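Side-chain contacts in glycoside Hydrolase Family 43_12 (Metagenome, PDB 7JVH), which probably hydrolyses glycosidic bonds in arabinose- or xylose-containing plant polysaccharides, as a gut family 43 glycoside hydrolase: residues K194-P199 with T229-K234; R202-W207 with L252-G257; V223-G228 with V236-P241. All blocks are in the same frame, centred on the assembly; numbering follows the deposited sequence.

In the fold
The three contacts illustrate how neighbouring blades of a beta-propeller are joined. All lie within the family 43 region: contact 2 joins the sheet of strands 203-210 and 215-226 to that of 239-246 and 249-255, contact 3 their connection, and contact 1 two surface loops. Contacts 2 and 3 nearly coincide, their centres about 3 Å apart, with contact 3 nested inside the loop closed by contact 2. The centre of contact 1 lies about 13 Å from that of contact 2 and about 10 Å from that of contact 3. The chain leaves strand 215-226 through contact 3, passes through contact 1 and returns to contact 3, so the contacts join the blade faces and the link between them.

Contact 1 of 3, residues K194-P199 with T229-K234; sequences KPLYGP and TDIEKK
Tyr197 lays one face of its ring over the backbone of Lys234, whose CA stands 3.7 Å from the ring centroid and 16° off the normal, a CH-pi contact. The lysine's aliphatic stem continues across the same ring, CB coming within 3.7 Å of Tyr197 CD2, while the two side chains run past each other in opposite directions and the ammonium end leads away. With Tyr197 CG placed between the backbone N and the carbonyl carbon, chi1 55°, the ring reaches across to this loop. Ile231 meets the ring at its edge instead, CG1 lying 4.3 Å from Tyr197 CE1. Its CD1 also approaches Leu196 CD1. A short 3-10 turn, 231-233, sets out these partners, closed by Lys234 N bonding to Ile231 O at 2.9 Å. The hydroxyl of Tyr197 hydrogen-bonds to Pro235 O, and the ring also stacks with His201. Replacing this tyrosine by an alanine is likely to leave Lys234 CA and Ile231 CG1 without their aromatic cover and Pro235 O without this partner. The arrangement pairs a loop within one blade, between strands 184-190 and 203-210, with the inter-blade connection of a five-bladed beta-propeller, the catalytic fold of family 43.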
ATOM      1  N   LYS A 194     -18.189 -18.397  19.678  1.00104.60           N
ATOM      2  CA  LYS A 194     -17.544 -18.885  20.907  1.00 96.22           C
ATOM      3  C   LYS A 194     -16.017 -18.895  20.798  1.00 77.79           C
ATOM      4  O   LYS A 194     -15.437 -19.938  20.525  1.00 74.70           O
ATOM      5  CB  LYS A 194     -18.072 -20.303  21.245  1.00 83.25           C
ATOM      6  CG  LYS A 194     -17.653 -20.839  22.613  1.00 78.17           C
ATOM      7  CD  LYS A 194     -17.738 -22.363  22.718  1.00 88.96           C
ATOM      8  CE  LYS A 194     -16.939 -22.871  23.914  1.00 87.72           C
ATOM      9  NZ  LYS A 194     -16.362 -24.236  23.734  1.00 83.06           N
ATOM     10  N   PRO A 195     -15.328 -17.751  21.018  1.00 76.76           N
ATOM     11  CA  PRO A 195     -13.860 -17.730  21.062  1.00 80.54           C
ATOM     12  C   PRO A 195     -13.228 -18.761  22.002  1.00 89.71           C
ATOM     13  O   PRO A 195     -13.570 -18.807  23.174  1.00 96.75           O
ATOM     14  CB  PRO A 195     -13.541 -16.301  21.534  1.00 78.74           C
ATOM     15  CG  PRO A 195     -14.732 -15.490  21.103  1.00 72.00           C
ATOM     16  CD  PRO A 195     -15.928 -16.417  21.172  1.00 75.04           C
ATOM     17  N   LEU A 196     -12.309 -19.576  21.466  1.00 82.99           N
ATOM     18  CA  LEU A 196     -11.668 -20.675  22.184  1.00 68.40           C
ATOM     19  C   LEU A 196     -10.285 -20.318  22.735  1.00 74.10           C
ATOM     20  O   LEU A 196      -9.771 -21.023  23.607  1.00 73.41           O
ATOM     21  CB  LEU A 196     -11.574 -21.906  21.284  1.00 65.26           C
ATOM     22  CG  LEU A 196     -12.880 -22.643  20.992  1.00 67.69           C
ATOM     23  CD1 LEU A 196     -12.611 -23.910  20.217  1.00 77.74           C
ATOM     24  CD2 LEU A 196     -13.656 -22.940  22.259  1.00 67.86           C
ATOM     25  N   TYR A 197      -9.681 -19.238  22.218  1.00 69.89           N
ATOM     26  CA  TYR A 197      -8.346 -18.794  22.646  1.00 68.28           C
ATOM     27  C   TYR A 197      -8.077 -17.306  22.394  1.00 71.59           C
ATOM     28  O   TYR A 197      -6.971 -16.917  21.979  1.00 75.25           O
ATOM     29  CB  TYR A 197      -7.242 -19.653  21.996  1.00 76.65           C
ATOM     30  CG  TYR A 197      -7.278 -19.730  20.483  1.00 72.36           C
ATOM     31  CD1 TYR A 197      -8.007 -20.728  19.838  1.00 67.37           C
ATOM     32  CD2 TYR A 197      -6.558 -18.826  19.695  1.00 65.75           C
ATOM     33  CE1 TYR A 197      -8.040 -20.815  18.455  1.00 66.80           C
ATOM     34  CE2 TYR A 197      -6.580 -18.905  18.313  1.00 65.04           C
ATOM     35  CZ  TYR A 197      -7.325 -19.909  17.694  1.00 68.51           C
ATOM     36  OH  TYR A 197      -7.382 -20.016  16.319  1.00 66.34           O
ATOM     37  N   GLY A 198      -9.088 -16.473  22.658  1.00 55.17           N
ATOM     38  CA  GLY A 198      -8.943 -15.037  22.638  1.00 54.57           C
ATOM     39  C   GLY A 198      -9.265 -14.447  21.270  1.00 62.84           C
ATOM     40  O   GLY A 198      -9.779 -15.140  20.390  1.00 56.27           O
ATOM     41  N   PRO A 199      -8.999 -13.136  21.076  1.00 62.10           N
ATOM     42  CA  PRO A 199      -9.257 -12.484  19.789  1.00 58.97           C
ATOM     43  C   PRO A 199      -8.536 -13.067  18.550  1.00 64.58           C
ATOM     44  O   PRO A 199      -8.988 -12.787  17.436  1.00 71.15           O
ATOM     45  CB  PRO A 199      -8.813 -11.026  20.022  1.00 54.12           C
ATOM     46  CG  PRO A 199      -8.296 -10.921  21.423  1.00 48.94           C
ATOM     47  CD  PRO A 199      -8.495 -12.231  22.125  1.00 54.29           C
ATOM     48  N   THR A 229      -5.731 -24.303   9.868  1.00 65.10           N
ATOM     49  CA  THR A 229      -5.442 -25.676   9.415  1.00 66.71           C
ATOM     50  C   THR A 229      -5.514 -26.720  10.538  1.00 70.13           C
ATOM     51  O   THR A 229      -5.844 -27.875  10.297  1.00 67.23           O
ATOM     52  CB  THR A 229      -4.050 -25.798   8.760  1.00 58.89           C
ATOM     53  OG1 THR A 229      -3.078 -25.186   9.613  1.00 73.69           O
ATOM     54  CG2 THR A 229      -4.030 -25.113   7.400  1.00 58.33           C
ATOM     55  N   ASP A 230      -5.177 -26.302  11.763  1.00 70.73           N
ATOM     56  CA  ASP A 230      -5.249 -27.154  12.950  1.00 76.56           C
ATOM     57  C   ASP A 230      -5.545 -26.314  14.197  1.00 81.43           C
ATOM     58  O   ASP A 230      -4.650 -25.646  14.735  1.00 85.47           O
ATOM     59  CB  ASP A 230      -3.949 -27.943  13.124  1.00 69.19           C
ATOM     60  CG  ASP A 230      -3.972 -28.855  14.348  1.00 76.24           C
ATOM     61  OD1 ASP A 230      -5.048 -29.031  14.956  1.00 97.82           O
ATOM     62  OD2 ASP A 230      -2.923 -29.406  14.720  1.00 57.61           O
ATOM     63  N   ILE A 231      -6.804 -26.379  14.657  1.00 75.24           N
ATOM     64  CA  ILE A 231      -7.312 -25.518  15.733  1.00 72.07           C
ATOM     65  C   ILE A 231      -6.593 -25.735  17.065  1.00 72.36           C
ATOM     66  O   ILE A 231      -6.394 -24.780  17.821  1.00 68.28           O
ATOM     67  CB  ILE A 231      -8.845 -25.652  15.887  1.00 69.01           C
ATOM     68  CG1 ILE A 231      -9.409 -24.480  16.689  1.00 64.53           C
ATOM     69  CG2 ILE A 231      -9.223 -26.987  16.520  1.00 73.01           C
ATOM     70  CD1 ILE A 231     -10.823 -24.096  16.284  1.00 56.99           C
ATOM     71  N   GLU A 232      -6.175 -26.979  17.330  1.00 67.53           N
ATOM     72  CA  GLU A 232      -5.385 -27.321  18.518  1.00 69.69           C
ATOM     73  C   GLU A 232      -4.138 -26.432  18.689  1.00 80.94           C
ATOM     74  O   GLU A 232      -3.697 -26.190  19.798  1.00 79.96           O
ATOM     75  CB  GLU A 232      -4.964 -28.798  18.500  1.00 71.96           C
ATOM     76  CG  GLU A 232      -6.062 -29.794  18.850  1.00 91.03           C
ATOM     77  CD  GLU A 232      -5.600 -31.239  18.906  1.00106.97           C
ATOM     78  OE1 GLU A 232      -4.396 -31.553  19.111  1.00110.39           O
ATOM     79  OE2 GLU A 232      -6.486 -32.091  18.759  1.00107.72           O
ATOM     80  N   LYS A 233      -3.565 -25.973  17.565  1.00 90.77           N
ATOM     81  CA  LYS A 233      -2.370 -25.116  17.554  1.00 85.84           C
ATOM     82  C   LYS A 233      -2.673 -23.620  17.775  1.00 87.78           C
ATOM     83  O   LYS A 233      -1.760 -22.797  17.769  1.00 91.06           O
ATOM     84  CB  LYS A 233      -1.589 -25.297  16.243  1.00 88.96           C
ATOM     85  CG  LYS A 233      -1.099 -26.725  16.000  1.00 92.58           C
ATOM     86  CD  LYS A 233      -0.097 -26.834  14.867  1.00 95.04           C
ATOM     87  CE  LYS A 233       0.625 -28.185  14.917  1.00 96.98           C
ATOM     88  NZ  LYS A 233       0.836 -28.839  13.584  1.00 93.40           N
ATOM     89  N   LYS A 234      -3.954 -23.280  17.971  1.00 85.49           N
ATOM     90  CA  LYS A 234      -4.407 -21.903  18.181  1.00 78.11           C
ATOM     91  C   LYS A 234      -3.975 -20.984  17.042  1.00 68.20           C
ATOM     92  O   LYS A 234      -3.345 -19.957  17.273  1.00 51.29           O
ATOM     93  CB  LYS A 234      -3.899 -21.355  19.518  1.00 71.73           C
ATOM     94  CG  LYS A 234      -4.301 -22.174  20.732  1.00 70.25           C
ATOM     95  CD  LYS A 234      -3.433 -21.806  21.930  1.00 73.28           C
ATOM     96  CE  LYS A 234      -4.019 -22.264  23.251  1.00 82.51           C
ATOM     97  NZ  LYS A 234      -3.953 -23.748  23.434  1.00 88.26           N
TER

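Contact 2 of 3, residues R202-W207 with L252-G257; sequences RCIKIW and LMCAEG
Ile204 divides its branches between two partners, Cys254 and Leu252, because of how its first torsion is set. CG1 lies anti to the carbonyl carbon, beside the backbone N (chi1 -57°), and this leaves CG2 anti to the backbone N. The CG1 branch therefore meets Cys254 SG at 3.9 Å, and the CD1 methyl beyond it stays against the same sulfur at 4.1 Å. The CG2 methyl serves the other partner, touching Leu252 CD2 at 4.1 Å as the two side chains cross obliquely. Cys254 carries SG beside its own backbone N, chi1 -56°, which turns the sulfur toward the CG1 branch of Ile204. Being two residues apart on strand 249-255, Leu252 and Cys254 project from the same side of it, and Ile204 meets both.

No hydrogen bond links the two segments. Strands 203-210 and 249-255 belong to successive four-stranded sheets, the third and fourth blades of the five-bladed propeller, and their backbones stay well separated, with the CA atoms of Ile204 and Cys254 8.7 Å apart. Contact between the blades here is by buried apolar side chains, the pattern by which propeller blades pack face against face.

Pro241, on strand 239-246 of the fourth blade, touches all three of these side chains. Within the third blade, the backbone of Ile204 is hydrogen-bonded to both Ile224 and Val225, which fixes the position from which its side chain reaches over, and Val225 in turn touches Leu252.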
ATOM      1  N   ARG A 202     -10.192 -16.802  14.819  1.00 57.03           N
ATOM      2  CA  ARG A 202     -11.014 -16.270  13.753  1.00 46.05           C
ATOM      3  C   ARG A 202     -11.537 -17.399  12.879  1.00 55.13           C
ATOM      4  O   ARG A 202     -11.173 -18.568  13.072  1.00 50.28           O
ATOM      5  CB  ARG A 202     -10.189 -15.281  12.923  1.00 53.37           C
ATOM      6  CG  ARG A 202      -9.843 -13.992  13.659  1.00 50.58           C
ATOM      7  CD  ARG A 202     -11.001 -13.183  14.235  1.00 55.52           C
ATOM      8  NE  ARG A 202     -11.633 -12.337  13.226  1.00 56.35           N
ATOM      9  CZ  ARG A 202     -12.156 -11.136  13.438  1.00 69.05           C
ATOM     10  NH1 ARG A 202     -12.152 -10.578  14.658  1.00 67.09           N
ATOM     11  NH2 ARG A 202     -12.744 -10.509  12.421  1.00 66.55           N
ATOM     12  N   CYS A 203     -12.409 -17.038  11.931  1.00 52.66           N
ATOM     13  CA  CYS A 203     -13.160 -17.987  11.115  1.00 54.85           C
ATOM     14  C   CYS A 203     -13.200 -17.549   9.682  1.00 51.98           C
ATOM     15  O   CYS A 203     -13.140 -16.357   9.396  1.00 56.67           O
ATOM     16  CB  CYS A 203     -14.628 -18.047  11.589  1.00 68.89           C
ATOM     17  SG  CYS A 203     -14.838 -18.797  13.190  1.00 74.11           S
ATOM     18  N   ILE A 204     -13.325 -18.527   8.782  1.00 57.78           N
ATOM     19  CA  ILE A 204     -13.673 -18.280   7.397  1.00 57.64           C
ATOM     20  C   ILE A 204     -15.139 -18.667   7.205  1.00 60.11           C
ATOM     21  O   ILE A 204     -15.549 -19.778   7.541  1.00 59.55           O
ATOM     22  CB  ILE A 204     -12.797 -19.070   6.415  1.00 58.62           C
ATOM     23  CG1 ILE A 204     -11.313 -18.746   6.639  1.00 58.24           C
ATOM     24  CG2 ILE A 204     -13.224 -18.791   4.983  1.00 48.95           C
ATOM     25  CD1 ILE A 204     -10.959 -17.277   6.566  1.00 44.54           C
ATOM     26  N   LYS A 205     -15.903 -17.720   6.652  1.00 55.11           N
ATOM     27  CA  LYS A 205     -17.321 -17.836   6.461  1.00 58.77           C
ATOM     28  C   LYS A 205     -17.615 -17.643   4.992  1.00 57.66           C
ATOM     29  O   LYS A 205     -17.023 -16.790   4.360  1.00 63.19           O
ATOM     30  CB  LYS A 205     -18.036 -16.755   7.277  1.00 54.70           C
ATOM     31  CG  LYS A 205     -19.557 -16.906   7.299  1.00 58.98           C
ATOM     32  CD  LYS A 205     -20.202 -16.015   8.346  1.00 62.62           C
ATOM     33  CE  LYS A 205     -19.886 -16.508   9.757  1.00 64.26           C
ATOM     34  NZ  LYS A 205     -20.400 -15.590  10.793  1.00 59.09           N
ATOM     35  N   ILE A 206     -18.554 -18.438   4.464  1.00 60.17           N
ATOM     36  CA  ILE A 206     -18.994 -18.326   3.078  1.00 57.84           C
ATOM     37  C   ILE A 206     -20.486 -18.002   3.017  1.00 66.02           C
ATOM     38  O   ILE A 206     -21.252 -18.403   3.891  1.00 71.57           O
ATOM     39  CB  ILE A 206     -18.662 -19.602   2.279  1.00 55.22           C
ATOM     40  CG1 ILE A 206     -18.875 -19.374   0.783  1.00 59.98           C
ATOM     41  CG2 ILE A 206     -19.484 -20.799   2.759  1.00 64.33           C
ATOM     42  CD1 ILE A 206     -18.288 -20.495  -0.069  1.00 64.80           C
ATOM     43  N   TRP A 207     -20.870 -17.241   1.983  1.00 68.54           N
ATOM     44  CA  TRP A 207     -22.249 -16.838   1.708  1.00 68.22           C
ATOM     45  C   TRP A 207     -22.510 -17.045   0.234  1.00 72.79           C
ATOM     46  O   TRP A 207     -21.622 -16.824  -0.580  1.00 81.45           O
ATOM     47  CB  TRP A 207     -22.440 -15.344   1.952  1.00 63.23           C
ATOM     48  CG  TRP A 207     -22.248 -14.863   3.343  1.00 72.66           C
ATOM     49  CD1 TRP A 207     -21.071 -14.581   3.956  1.00 65.24           C
ATOM     50  CD2 TRP A 207     -23.280 -14.538   4.286  1.00 82.55           C
ATOM     51  NE1 TRP A 207     -21.294 -14.119   5.224  1.00 62.54           N
ATOM     52  CE2 TRP A 207     -22.640 -14.090   5.460  1.00 75.02           C
ATOM     53  CE3 TRP A 207     -24.678 -14.601   4.260  1.00 85.58           C
ATOM     54  CZ2 TRP A 207     -23.352 -13.708   6.604  1.00 72.97           C
ATOM     55  CZ3 TRP A 207     -25.386 -14.213   5.398  1.00 72.58           C
ATOM     56  CH2 TRP A 207     -24.718 -13.785   6.557  1.00 60.42           C
ATOM     57  N   LEU A 252      -9.726 -23.451  -1.153  1.00 49.04           N
ATOM     58  CA  LEU A 252      -9.740 -22.281  -0.286  1.00 49.78           C
ATOM     59  C   LEU A 252      -8.305 -22.023   0.138  1.00 51.75           C
ATOM     60  O   LEU A 252      -7.686 -22.870   0.780  1.00 47.97           O
ATOM     61  CB  LEU A 252     -10.632 -22.508   0.951  1.00 57.64           C
ATOM     62  CG  LEU A 252     -10.538 -21.466   2.074  1.00 62.59           C
ATOM     63  CD1 LEU A 252     -11.086 -20.127   1.615  1.00 57.58           C
ATOM     64  CD2 LEU A 252     -11.275 -21.958   3.310  1.00 47.02           C
HETATM   65  N   MSE A 253      -7.791 -20.846  -0.233  1.00 52.67           N
HETATM   66  CA  MSE A 253      -6.460 -20.421   0.181  1.00 55.52           C
HETATM   67  C   MSE A 253      -6.594 -19.234   1.132  1.00 57.70           C
HETATM   68  O   MSE A 253      -7.297 -18.272   0.828  1.00 51.98           O
HETATM   69  CB  MSE A 253      -5.602 -20.053  -1.034  1.00 42.68           C
HETATM   70  CG  MSE A 253      -4.126 -19.938  -0.715  1.00 49.99           C
HETATM   71 SE   MSE A 253      -3.032 -19.504  -2.281  1.00 64.38          SE
HETATM   72  CE  MSE A 253      -2.802 -21.210  -3.123  1.00 92.58           C
ATOM     73  N   CYS A 254      -5.910 -19.317   2.278  1.00 50.63           N
ATOM     74  CA  CYS A 254      -5.997 -18.290   3.304  1.00 49.93           C
ATOM     75  C   CYS A 254      -4.630 -17.935   3.837  1.00 48.26           C
ATOM     76  O   CYS A 254      -3.724 -18.761   3.822  1.00 55.42           O
ATOM     77  CB  CYS A 254      -6.848 -18.795   4.479  1.00 59.03           C
ATOM     78  SG  CYS A 254      -8.505 -19.349   4.040  1.00 63.75           S
ATOM     79  N   ALA A 255      -4.495 -16.696   4.311  1.00 40.07           N
ATOM     80  CA  ALA A 255      -3.383 -16.290   5.156  1.00 39.40           C
ATOM     81  C   ALA A 255      -3.664 -16.786   6.573  1.00 41.95           C
ATOM     82  O   ALA A 255      -4.828 -16.824   6.989  1.00 44.43           O
ATOM     83  CB  ALA A 255      -3.212 -14.772   5.132  1.00 38.67           C
ATOM     84  N   GLU A 256      -2.599 -17.165   7.297  1.00 43.08           N
ATOM     85  CA  GLU A 256      -2.689 -17.652   8.681  1.00 44.30           C
ATOM     86  C   GLU A 256      -1.438 -17.245   9.462  1.00 48.41           C
ATOM     87  O   GLU A 256      -0.336 -17.258   8.922  1.00 56.44           O
ATOM     88  CB  GLU A 256      -2.857 -19.178   8.715  1.00 47.33           C
ATOM     89  CG  GLU A 256      -2.885 -19.791  10.111  1.00 47.89           C
ATOM     90  CD  GLU A 256      -2.953 -21.307  10.113  1.00 56.21           C
ATOM     91  OE1 GLU A 256      -3.950 -21.881   9.619  1.00 76.87           O
ATOM     92  OE2 GLU A 256      -2.019 -21.938  10.637  1.00 62.07           O
ATOM     93  N   GLY A 257      -1.635 -16.876  10.731  1.00 53.20           N
ATOM     94  CA  GLY A 257      -0.576 -16.451  11.625  1.00 48.38           C
ATOM     95  C   GLY A 257      -0.410 -14.959  11.888  1.00 53.00           C
ATOM     96  O   GLY A 257       0.427 -14.577  12.705  1.00 51.11           O
TER

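Contact 3 of 3, residues V223-G228 with V236-P241; sequences VIVNGG and VWIEGP
Ile238 drives its side chain against Val225, near the end of strand 215-226, and the two glycines just after it. Its CD1 methyl touches Val225 CG1 at 3.9 Å, the two side chains crossing at about a right angle, and lies 3.6 Å from Gly228 CA, while CG2 presses against Gly227 O at 3.2 Å. With Ile238 CG1 anti to the backbone N (chi1 -173°), CD1 at the end of that branch goes to Val225 and Gly228, and CG2 is left to meet Gly227 O.

The glycines shape this wall. Gly227 centres a classic gamma turn, closed by a weak bond from Gly228 N to Asn226 O at 3.2 Å, at a positive phi of 92° where a CB would crowd the preceding carbonyl O. Just upstream, Ile224 and Val225 both face Ile204 in a classic beta bulge, and Gly227 is bonded to Arg202 through the backbone. Ile238 O accepts a bond from Asn189 ND2, and the side chain of Ile238 also touches Cys254. The two segments flank the link from the outermost strand 215-226 of one blade to the first strand 239-246 of the next in a five-bladed beta-propeller, the fold of family 43.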
ATOM      1  N   VAL A 223     -19.793 -21.431   8.397  1.00 55.37           N
ATOM      2  CA  VAL A 223     -18.379 -21.436   8.739  1.00 64.33           C
ATOM      3  C   VAL A 223     -17.742 -22.653   8.075  1.00 61.82           C
ATOM      4  O   VAL A 223     -18.114 -23.787   8.366  1.00 59.83           O
ATOM      5  CB  VAL A 223     -18.133 -21.476  10.262  1.00 69.24           C
ATOM      6  CG1 VAL A 223     -16.639 -21.543  10.538  1.00 62.50           C
ATOM      7  CG2 VAL A 223     -18.752 -20.262  10.945  1.00 54.09           C
ATOM      8  N   ILE A 224     -16.780 -22.402   7.178  1.00 61.02           N
ATOM      9  CA  ILE A 224     -16.072 -23.459   6.438  1.00 67.37           C
ATOM     10  C   ILE A 224     -14.663 -23.755   6.953  1.00 59.18           C
ATOM     11  O   ILE A 224     -14.145 -24.838   6.733  1.00 66.62           O
ATOM     12  CB  ILE A 224     -16.041 -23.195   4.916  1.00 61.46           C
ATOM     13  CG1 ILE A 224     -15.624 -21.762   4.602  1.00 61.71           C
ATOM     14  CG2 ILE A 224     -17.411 -23.490   4.304  1.00 53.41           C
ATOM     15  CD1 ILE A 224     -15.394 -21.547   3.125  1.00 71.66           C
ATOM     16  N   VAL A 225     -14.057 -22.788   7.648  1.00 60.74           N
ATOM     17  CA  VAL A 225     -12.857 -23.029   8.442  1.00 64.60           C
ATOM     18  C   VAL A 225     -12.993 -22.348   9.787  1.00 60.23           C
ATOM     19  O   VAL A 225     -13.347 -21.182   9.847  1.00 62.96           O
ATOM     20  CB  VAL A 225     -11.563 -22.518   7.764  1.00 55.40           C
ATOM     21  CG1 VAL A 225     -10.368 -22.756   8.684  1.00 47.40           C
ATOM     22  CG2 VAL A 225     -11.344 -23.220   6.433  1.00 54.79           C
ATOM     23  N   ASN A 226     -12.696 -23.092  10.856  1.00 53.00           N
ATOM     24  CA  ASN A 226     -12.671 -22.563  12.206  1.00 50.12           C
ATOM     25  C   ASN A 226     -11.256 -22.531  12.789  1.00 71.54           C
ATOM     26  O   ASN A 226     -10.684 -23.581  13.090  1.00 72.10           O
ATOM     27  CB  ASN A 226     -13.613 -23.339  13.117  1.00 59.28           C
ATOM     28  CG  ASN A 226     -13.842 -22.639  14.441  1.00 72.43           C
ATOM     29  OD1 ASN A 226     -13.629 -21.416  14.572  1.00 75.70           O
ATOM     30  ND2 ASN A 226     -14.284 -23.407  15.441  1.00 73.04           N
ATOM     31  N   GLY A 227     -10.694 -21.319  12.926  1.00 63.23           N
ATOM     32  CA  GLY A 227      -9.377 -21.129  13.501  1.00 63.20           C
ATOM     33  C   GLY A 227      -8.244 -21.131  12.477  1.00 71.56           C
ATOM     34  O   GLY A 227      -7.517 -20.132  12.343  1.00 65.42           O
ATOM     35  N   GLY A 228      -8.094 -22.262  11.779  1.00 73.76           N
ATOM     36  CA  GLY A 228      -7.040 -22.474  10.794  1.00 76.42           C
ATOM     37  C   GLY A 228      -6.917 -23.928  10.364  1.00 71.94           C
ATOM     38  O   GLY A 228      -7.881 -24.694  10.489  1.00 80.63           O
ATOM     39  N   VAL A 236      -3.465 -18.119  14.538  1.00 65.20           N
ATOM     40  CA  VAL A 236      -3.741 -16.704  14.646  1.00 64.10           C
ATOM     41  C   VAL A 236      -4.341 -16.140  13.352  1.00 61.89           C
ATOM     42  O   VAL A 236      -3.813 -16.366  12.270  1.00 67.13           O
ATOM     43  CB  VAL A 236      -2.453 -15.935  15.034  1.00 65.71           C
ATOM     44  CG1 VAL A 236      -2.638 -14.422  14.962  1.00 55.40           C
ATOM     45  CG2 VAL A 236      -1.976 -16.367  16.410  1.00 67.64           C
ATOM     46  N   TRP A 237      -5.465 -15.429  13.488  1.00 62.51           N
ATOM     47  CA  TRP A 237      -6.060 -14.598  12.439  1.00 58.09           C
ATOM     48  C   TRP A 237      -6.076 -15.165  11.016  1.00 61.51           C
ATOM     49  O   TRP A 237      -5.628 -14.505  10.080  1.00 72.64           O
ATOM     50  CB  TRP A 237      -5.387 -13.220  12.437  1.00 61.31           C
ATOM     51  CG  TRP A 237      -6.098 -12.237  13.310  1.00 67.39           C
ATOM     52  CD1 TRP A 237      -5.861 -11.976  14.625  1.00 55.57           C
ATOM     53  CD2 TRP A 237      -7.182 -11.393  12.913  1.00 66.22           C
ATOM     54  NE1 TRP A 237      -6.733 -11.018  15.073  1.00 71.00           N
ATOM     55  CE2 TRP A 237      -7.550 -10.634  14.040  1.00 67.72           C
ATOM     56  CE3 TRP A 237      -7.876 -11.207  11.710  1.00 58.38           C
ATOM     57  CZ2 TRP A 237      -8.592  -9.704  14.009  1.00 60.32           C
ATOM     58  CZ3 TRP A 237      -8.901 -10.271  11.669  1.00 71.41           C
ATOM     59  CH2 TRP A 237      -9.254  -9.536  12.818  1.00 69.61           C
ATOM     60  N   ILE A 238      -6.627 -16.370  10.848  1.00 55.32           N
ATOM     61  CA  ILE A 238      -6.895 -16.892   9.528  1.00 52.86           C
ATOM     62  C   ILE A 238      -7.740 -15.880   8.769  1.00 52.98           C
ATOM     63  O   ILE A 238      -8.758 -15.420   9.264  1.00 54.48           O
ATOM     64  CB  ILE A 238      -7.562 -18.290   9.536  1.00 53.53           C
ATOM     65  CG1 ILE A 238      -7.654 -18.837   8.107  1.00 45.41           C
ATOM     66  CG2 ILE A 238      -8.926 -18.262  10.196  1.00 47.30           C
ATOM     67  CD1 ILE A 238      -7.410 -20.323   7.992  1.00 63.35           C
ATOM     68  N   GLU A 239      -7.287 -15.528   7.563  1.00 56.99           N
ATOM     69  CA  GLU A 239      -7.877 -14.453   6.787  1.00 59.12           C
ATOM     70  C   GLU A 239      -7.463 -14.557   5.312  1.00 61.53           C
ATOM     71  O   GLU A 239      -7.053 -15.617   4.857  1.00 63.62           O
ATOM     72  CB  GLU A 239      -7.498 -13.097   7.419  1.00 59.96           C
ATOM     73  CG  GLU A 239      -6.039 -12.709   7.300  1.00 55.72           C
ATOM     74  CD  GLU A 239      -5.653 -11.543   8.219  1.00 66.40           C
ATOM     75  OE1 GLU A 239      -6.519 -10.761   8.613  1.00 66.92           O
ATOM     76  OE2 GLU A 239      -4.470 -11.378   8.567  1.00 70.30           O
ATOM     77  N   GLY A 240      -7.629 -13.454   4.569  1.00 55.47           N
ATOM     78  CA  GLY A 240      -7.418 -13.398   3.140  1.00 54.48           C
ATOM     79  C   GLY A 240      -7.960 -14.597   2.356  1.00 45.04           C
ATOM     80  O   GLY A 240      -7.289 -15.095   1.462  1.00 54.15           O
ATOM     81  N   PRO A 241      -9.188 -15.087   2.630  1.00 55.56           N
ATOM     82  CA  PRO A 241      -9.690 -16.289   1.943  1.00 54.71           C
ATOM     83  C   PRO A 241      -9.948 -16.051   0.453  1.00 48.64           C
ATOM     84  O   PRO A 241     -10.544 -15.033   0.094  1.00 51.18           O
ATOM     85  CB  PRO A 241     -11.021 -16.573   2.662  1.00 56.81           C
ATOM     86  CG  PRO A 241     -11.442 -15.236   3.220  1.00 55.81           C
ATOM     87  CD  PRO A 241     -10.176 -14.496   3.562  1.00 45.69           C
TER